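Local coordinates for uncharacterized protein (Actinomyces odontolyticus, PDB 4MJG) that is of unknown function, a DUF4853 family member probably made as a lipoprotein and built around an antiparallel beta-sheet, at residues Y51-Y63 against C136-F149. Residues are numbered along the deposited sequence; the frame is centred on the assembly and turned at random.
Sequences YVQVCGTGDTQGY and CLPTNKPLDDPGQF. With SO4 (sulfate ion), chain C.
The disulfide between Cys55 and Cys136 ties the hairpin of strands 44-55 and 62-73 to the long loop that follows strand 127-133, with SG of Cys55 and SG of Cys136 2.0 Å apart and chi3 at 94°. Next to it Tyr63 and Leu137 form a single antiparallel hydrogen-bonded pair: Tyr63 N donates to Leu137 O (2.9 Å) and Leu137 N to Tyr63 O (2.8 Å). The loop then wraps the side chain of Tyr63. With CG anti to the carbonyl carbon (chi1 -73°), the ring is carried in among residues 139-149. Tyr63 OH donates to Pro142 O at 2.6 Å and accepts from Asp145 N at 2.8 Å, both near the ring plane; Pro142 O takes a second bond from Gln148 NE2. Over one ring face stands the edge of Phe149 in a T-shaped stack, planes at 76°, CE2 of Phe149 3.3 Å from CD2 of Tyr63, while CG2 of Thr139 meets the Tyr63 ring edge. A phenylalanine in place of Tyr63 would probably leave Asp145 N without its acceptor and Pro142 O with one donor fewer. Beyond the ring, CB of Pro146 lies against CG1 of Val52 (3.9 Å), which also reaches Phe149 CD2 (4.0 Å). Helix 18-24 packs on Phe149 through Ile18 and Glu19. A sulfate, probably from the crystallisation liquor, accepts from Cys136 N and is also bound by Arg15 and Arg64.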
loop_
_atom_site.group_PDB
_atom_site.type_symbol
_atom_site.label_atom_id
_atom_site.label_comp_id
_atom_site.label_asym_id
_atom_site.label_seq_id
_atom_site.Cartn_x
_atom_site.Cartn_y
_atom_site.Cartn_z
ATOM N N TYR A 51 -9.693 -0.618 -2.458
ATOM C CA TYR A 51 -10.821 -0.178 -3.252
ATOM C C TYR A 51 -10.315 0.499 -4.516
ATOM O O TYR A 51 -9.150 0.894 -4.605
ATOM C CB TYR A 51 -11.715 0.773 -2.443
ATOM C CG TYR A 51 -11.014 2.018 -1.943
ATOM C CD1 TYR A 51 -10.306 2.006 -0.746
ATOM C CD2 TYR A 51 -11.061 3.214 -2.664
ATOM C CE1 TYR A 51 -9.667 3.142 -0.281
ATOM C CE2 TYR A 51 -10.423 4.354 -2.208
ATOM C CZ TYR A 51 -9.726 4.311 -1.016
ATOM O OH TYR A 51 -9.089 5.443 -0.552
ATOM N N VAL A 52 -11.200 0.614 -5.494
ATOM C CA VAL A 52 -10.879 1.240 -6.769
ATOM C C VAL A 52 -11.624 2.562 -6.841
ATOM O O VAL A 52 -12.719 2.690 -6.287
ATOM C CB VAL A 52 -11.293 0.328 -7.935
ATOM C CG1 VAL A 52 -11.032 0.991 -9.279
ATOM C CG2 VAL A 52 -10.562 -1.003 -7.846
ATOM N N GLN A 53 -11.033 3.550 -7.507
ATOM C CA GLN A 53 -11.732 4.807 -7.760
ATOM C C GLN A 53 -11.384 5.367 -9.132
ATOM O O GLN A 53 -10.342 5.050 -9.696
ATOM C CB GLN A 53 -11.449 5.831 -6.658
ATOM C CG GLN A 53 -10.000 6.245 -6.524
ATOM C CD GLN A 53 -9.798 7.317 -5.465
ATOM O OE1 GLN A 53 -10.340 7.228 -4.363
ATOM N NE2 GLN A 53 -8.997 8.327 -5.788
ATOM N N VAL A 54 -12.278 6.201 -9.651
ATOM C CA VAL A 54 -12.118 6.813 -10.966
ATOM C C VAL A 54 -10.938 7.776 -10.925
ATOM O O VAL A 54 -10.598 8.305 -9.868
ATOM C CB VAL A 54 -13.400 7.573 -11.381
ATOM C CG1 VAL A 54 -13.249 8.197 -12.764
ATOM C CG2 VAL A 54 -14.601 6.636 -11.352
ATOM N N CYS A 55 -10.301 7.978 -12.073
ATOM C CA CYS A 55 -9.227 8.965 -12.205
ATOM C C CYS A 55 -9.082 9.413 -13.651
ATOM O O CYS A 55 -9.749 8.890 -14.549
ATOM C CB CYS A 55 -7.886 8.405 -11.710
ATOM S SG CYS A 55 -7.408 6.842 -12.474
ATOM N N GLY A 56 -8.209 10.393 -13.860
ATOM C CA GLY A 56 -7.918 10.891 -15.189
ATOM C C GLY A 56 -9.029 11.767 -15.719
ATOM O O GLY A 56 -10.101 11.882 -15.116
ATOM N N THR A 57 -8.763 12.382 -16.864
ATOM C CA THR A 57 -9.708 13.289 -17.495
ATOM C C THR A 57 -9.624 13.127 -19.012
ATOM O O THR A 57 -8.549 12.868 -19.550
ATOM C CB THR A 57 -9.436 14.753 -17.064
ATOM O OG1 THR A 57 -10.278 15.647 -17.801
ATOM C CG2 THR A 57 -7.969 15.136 -17.278
ATOM N N GLY A 58 -10.760 13.264 -19.691
ATOM C CA GLY A 58 -10.806 13.151 -21.148
ATOM C C GLY A 58 -10.527 11.736 -21.620
ATOM O O GLY A 58 -11.102 10.776 -21.102
ATOM N N ASP A 59 -9.639 11.605 -22.603
ATOM C CA ASP A 59 -9.275 10.293 -23.145
ATOM C C ASP A 59 -8.216 9.565 -22.302
ATOM O O ASP A 59 -7.831 8.444 -22.631
ATOM C CB ASP A 59 -8.828 10.402 -24.615
ATOM C CG ASP A 59 -7.631 11.325 -24.811
ATOM O OD1 ASP A 59 -6.700 11.311 -23.973
ATOM O OD2 ASP A 59 -7.621 12.066 -25.818
ATOM N N THR A 60 -7.742 10.202 -21.231
ATOM C CA THR A 60 -6.862 9.541 -20.263
ATOM C C THR A 60 -7.629 9.130 -18.996
ATOM O O THR A 60 -7.021 8.914 -17.944
ATOM C CB THR A 60 -5.667 10.438 -19.862
ATOM O OG1 THR A 60 -6.146 11.636 -19.233
ATOM C CG2 THR A 60 -4.832 10.802 -21.075
ATOM N N GLN A 61 -8.954 9.025 -19.100
ATOM C CA GLN A 61 -9.780 8.541 -17.992
ATOM C C GLN A 61 -9.520 7.067 -17.757
ATOM O O GLN A 61 -9.304 6.308 -18.705
ATOM C CB GLN A 61 -11.272 8.729 -18.276
ATOM C CG GLN A 61 -11.822 10.090 -17.909
ATOM C CD GLN A 61 -13.246 10.277 -18.402
ATOM O OE1 GLN A 61 -14.192 10.282 -17.614
ATOM N NE2 GLN A 61 -13.404 10.420 -19.716
ATOM N N GLY A 62 -9.567 6.660 -16.493
ATOM C CA GLY A 62 -9.355 5.269 -16.142
ATOM C C GLY A 62 -9.678 4.974 -14.694
ATOM O O GLY A 62 -10.627 5.524 -14.133
ATOM N N TYR A 63 -8.891 4.086 -14.099
ATOM C CA TYR A 63 -9.123 3.635 -12.742
ATOM C C TYR A 63 -7.820 3.549 -11.960
ATOM O O TYR A 63 -6.758 3.249 -12.512
ATOM C CB TYR A 63 -9.799 2.270 -12.743
ATOM C CG TYR A 63 -11.247 2.298 -13.156
ATOM C CD1 TYR A 63 -12.214 2.845 -12.322
ATOM C CD2 TYR A 63 -11.655 1.756 -14.366
ATOM C CE1 TYR A 63 -13.551 2.860 -12.689
ATOM C CE2 TYR A 63 -12.988 1.765 -14.740
ATOM C CZ TYR A 63 -13.931 2.319 -13.896
ATOM O OH TYR A 63 -15.259 2.329 -14.253
ATOM N N CYS A 136 -2.888 6.199 -12.300
ATOM C CA CYS A 136 -4.129 6.014 -13.050
ATOM C C CYS A 136 -3.887 5.000 -14.166
ATOM O O CYS A 136 -2.899 5.097 -14.887
ATOM C CB CYS A 136 -4.617 7.341 -13.631
ATOM S SG CYS A 136 -6.351 7.340 -14.153
ATOM N N LEU A 137 -4.782 4.024 -14.294
ATOM C CA LEU A 137 -4.596 2.923 -15.237
ATOM C C LEU A 137 -5.720 2.861 -16.267
ATOM O O LEU A 137 -6.877 3.102 -15.938
ATOM C CB LEU A 137 -4.518 1.597 -14.477
ATOM C CG LEU A 137 -3.396 1.529 -13.440
ATOM C CD1 LEU A 137 -3.578 0.340 -12.509
ATOM C CD2 LEU A 137 -2.038 1.477 -14.121
ATOM N N PRO A 138 -5.383 2.521 -17.524
ATOM C CA PRO A 138 -6.401 2.405 -18.561
ATOM C C PRO A 138 -7.190 1.108 -18.449
ATOM O O PRO A 138 -6.811 0.218 -17.690
ATOM C CB PRO A 138 -5.579 2.413 -19.845
ATOM C CG PRO A 138 -4.300 1.757 -19.454
ATOM C CD PRO A 138 -4.043 2.179 -18.036
ATOM N N THR A 139 -8.284 1.020 -19.198
ATOM C CA THR A 139 -9.076 -0.204 -19.282
ATOM C C THR A 139 -10.022 -0.166 -20.478
ATOM O O THR A 139 -10.424 0.905 -20.930
ATOM C CB THR A 139 -9.910 -0.439 -18.005
ATOM O OG1 THR A 139 -10.554 -1.719 -18.083
ATOM C CG2 THR A 139 -10.957 0.661 -17.816
ATOM N N ASN A 140 -10.379 -1.345 -20.973
ATOM C CA ASN A 140 -11.400 -1.474 -22.010
ATOM C C ASN A 140 -12.811 -1.599 -21.418
ATOM O O ASN A 140 -13.787 -1.740 -22.155
ATOM C CB ASN A 140 -11.095 -2.672 -22.917
ATOM C CG ASN A 140 -11.134 -4.003 -22.177
ATOM O OD1 ASN A 140 -11.279 -4.057 -20.952
ATOM N ND2 ASN A 140 -10.993 -5.090 -22.925
ATOM N N LYS A 141 -12.909 -1.553 -20.091
ATOM C CA LYS A 141 -14.182 -1.708 -19.391
ATOM C C LYS A 141 -14.843 -0.350 -19.183
ATOM O O LYS A 141 -14.191 0.681 -19.337
ATOM C CB LYS A 141 -13.962 -2.389 -18.035
ATOM C CG LYS A 141 -13.235 -3.725 -18.098
ATOM C CD LYS A 141 -14.002 -4.764 -18.898
ATOM C CE LYS A 141 -13.307 -6.114 -18.850
ATOM N NZ LYS A 141 -13.856 -7.070 -19.849
ATOM N N PRO A 142 -16.147 -0.342 -18.838
ATOM C CA PRO A 142 -16.851 0.920 -18.611
ATOM C C PRO A 142 -16.208 1.787 -17.540
ATOM O O PRO A 142 -15.727 1.270 -16.536
ATOM C CB PRO A 142 -18.240 0.468 -18.153
ATOM C CG PRO A 142 -18.429 -0.850 -18.803
ATOM C CD PRO A 142 -17.072 -1.491 -18.798
ATOM N N LEU A 143 -16.209 3.097 -17.770
ATOM C CA LEU A 143 -15.700 4.065 -16.802
ATOM C C LEU A 143 -16.819 4.407 -15.824
ATOM O O LEU A 143 -17.958 3.968 -16.000
ATOM C CB LEU A 143 -15.195 5.324 -17.517
ATOM C CG LEU A 143 -13.849 5.235 -18.258
ATOM C CD1 LEU A 143 -13.662 3.937 -19.032
ATOM C CD2 LEU A 143 -13.697 6.426 -19.192
ATOM N N ASP A 144 -16.493 5.174 -14.789
ATOM C CA ASP A 144 -17.475 5.594 -13.774
ATOM C C ASP A 144 -18.234 4.422 -13.120
ATOM O O ASP A 144 -19.435 4.514 -12.861
ATOM C CB ASP A 144 -18.462 6.619 -14.361
ATOM C CG ASP A 144 -17.779 7.910 -14.798
ATOM O OD1 ASP A 144 -16.854 8.379 -14.094
ATOM O OD2 ASP A 144 -18.175 8.461 -15.848
ATOM N N ASP A 145 -17.516 3.333 -12.853
ATOM C CA ASP A 145 -18.072 2.168 -12.169
ATOM C C ASP A 145 -16.926 1.404 -11.502
ATOM O O ASP A 145 -16.609 0.279 -11.883
ATOM C CB ASP A 145 -18.838 1.273 -13.154
ATOM C CG ASP A 145 -19.573 0.122 -12.468
ATOM O OD1 ASP A 145 -19.601 0.066 -11.222
ATOM O OD2 ASP A 145 -20.129 -0.745 -13.176
ATOM N N PRO A 146 -16.294 2.021 -10.498
ATOM C CA PRO A 146 -15.120 1.423 -9.864
ATOM C C PRO A 146 -15.389 0.110 -9.113
ATOM O O PRO A 146 -14.467 -0.683 -8.902
ATOM C CB PRO A 146 -14.653 2.515 -8.891
ATOM C CG PRO A 146 -15.858 3.350 -8.625
ATOM C CD PRO A 146 -16.668 3.309 -9.883
ATOM N N GLY A 147 -16.638 -0.124 -8.725
ATOM C CA GLY A 147 -16.989 -1.332 -7.990
ATOM C C GLY A 147 -17.093 -2.591 -8.834
ATOM O O GLY A 147 -17.297 -3.678 -8.291
ATOM N N GLN A 148 -16.967 -2.459 -10.157
ATOM C CA GLN A 148 -17.059 -3.615 -11.054
ATOM C C GLN A 148 -15.893 -4.594 -10.879
ATOM O O GLN A 148 -16.034 -5.772 -11.184
ATOM C CB GLN A 148 -17.166 -3.169 -12.526
ATOM C CG GLN A 148 -15.880 -2.621 -13.131
ATOM C CD GLN A 148 -16.077 -2.033 -14.524
ATOM O OE1 GLN A 148 -16.272 -2.767 -15.493
ATOM N NE2 GLN A 148 -16.014 -0.708 -14.632
ATOM N N PHE A 149 -14.756 -4.110 -10.382
ATOM C CA PHE A 149 -13.523 -4.907 -10.345
ATOM C C PHE A 149 -13.362 -5.694 -9.060
ATOM O O PHE A 149 -13.394 -5.122 -7.978
ATOM C CB PHE A 149 -12.311 -4.000 -10.495
ATOM C CG PHE A 149 -12.352 -3.138 -11.718
ATOM C CD1 PHE A 149 -12.126 -3.684 -12.972
ATOM C CD2 PHE A 149 -12.617 -1.782 -11.615
ATOM C CE1 PHE A 149 -12.162 -2.892 -14.100
ATOM C CE2 PHE A 149 -12.655 -0.984 -12.739
ATOM C CZ PHE A 149 -12.426 -1.539 -13.984
HETATM S S SO4 C . -1.681 9.669 -11.905
HETATM O O1 SO4 C . -1.389 8.461 -12.713
HETATM O O2 SO4 C . -1.260 9.476 -10.498
HETATM O O3 SO4 C . -0.930 10.813 -12.468
HETATM O O4 SO4 C . -3.132 9.951 -11.967
#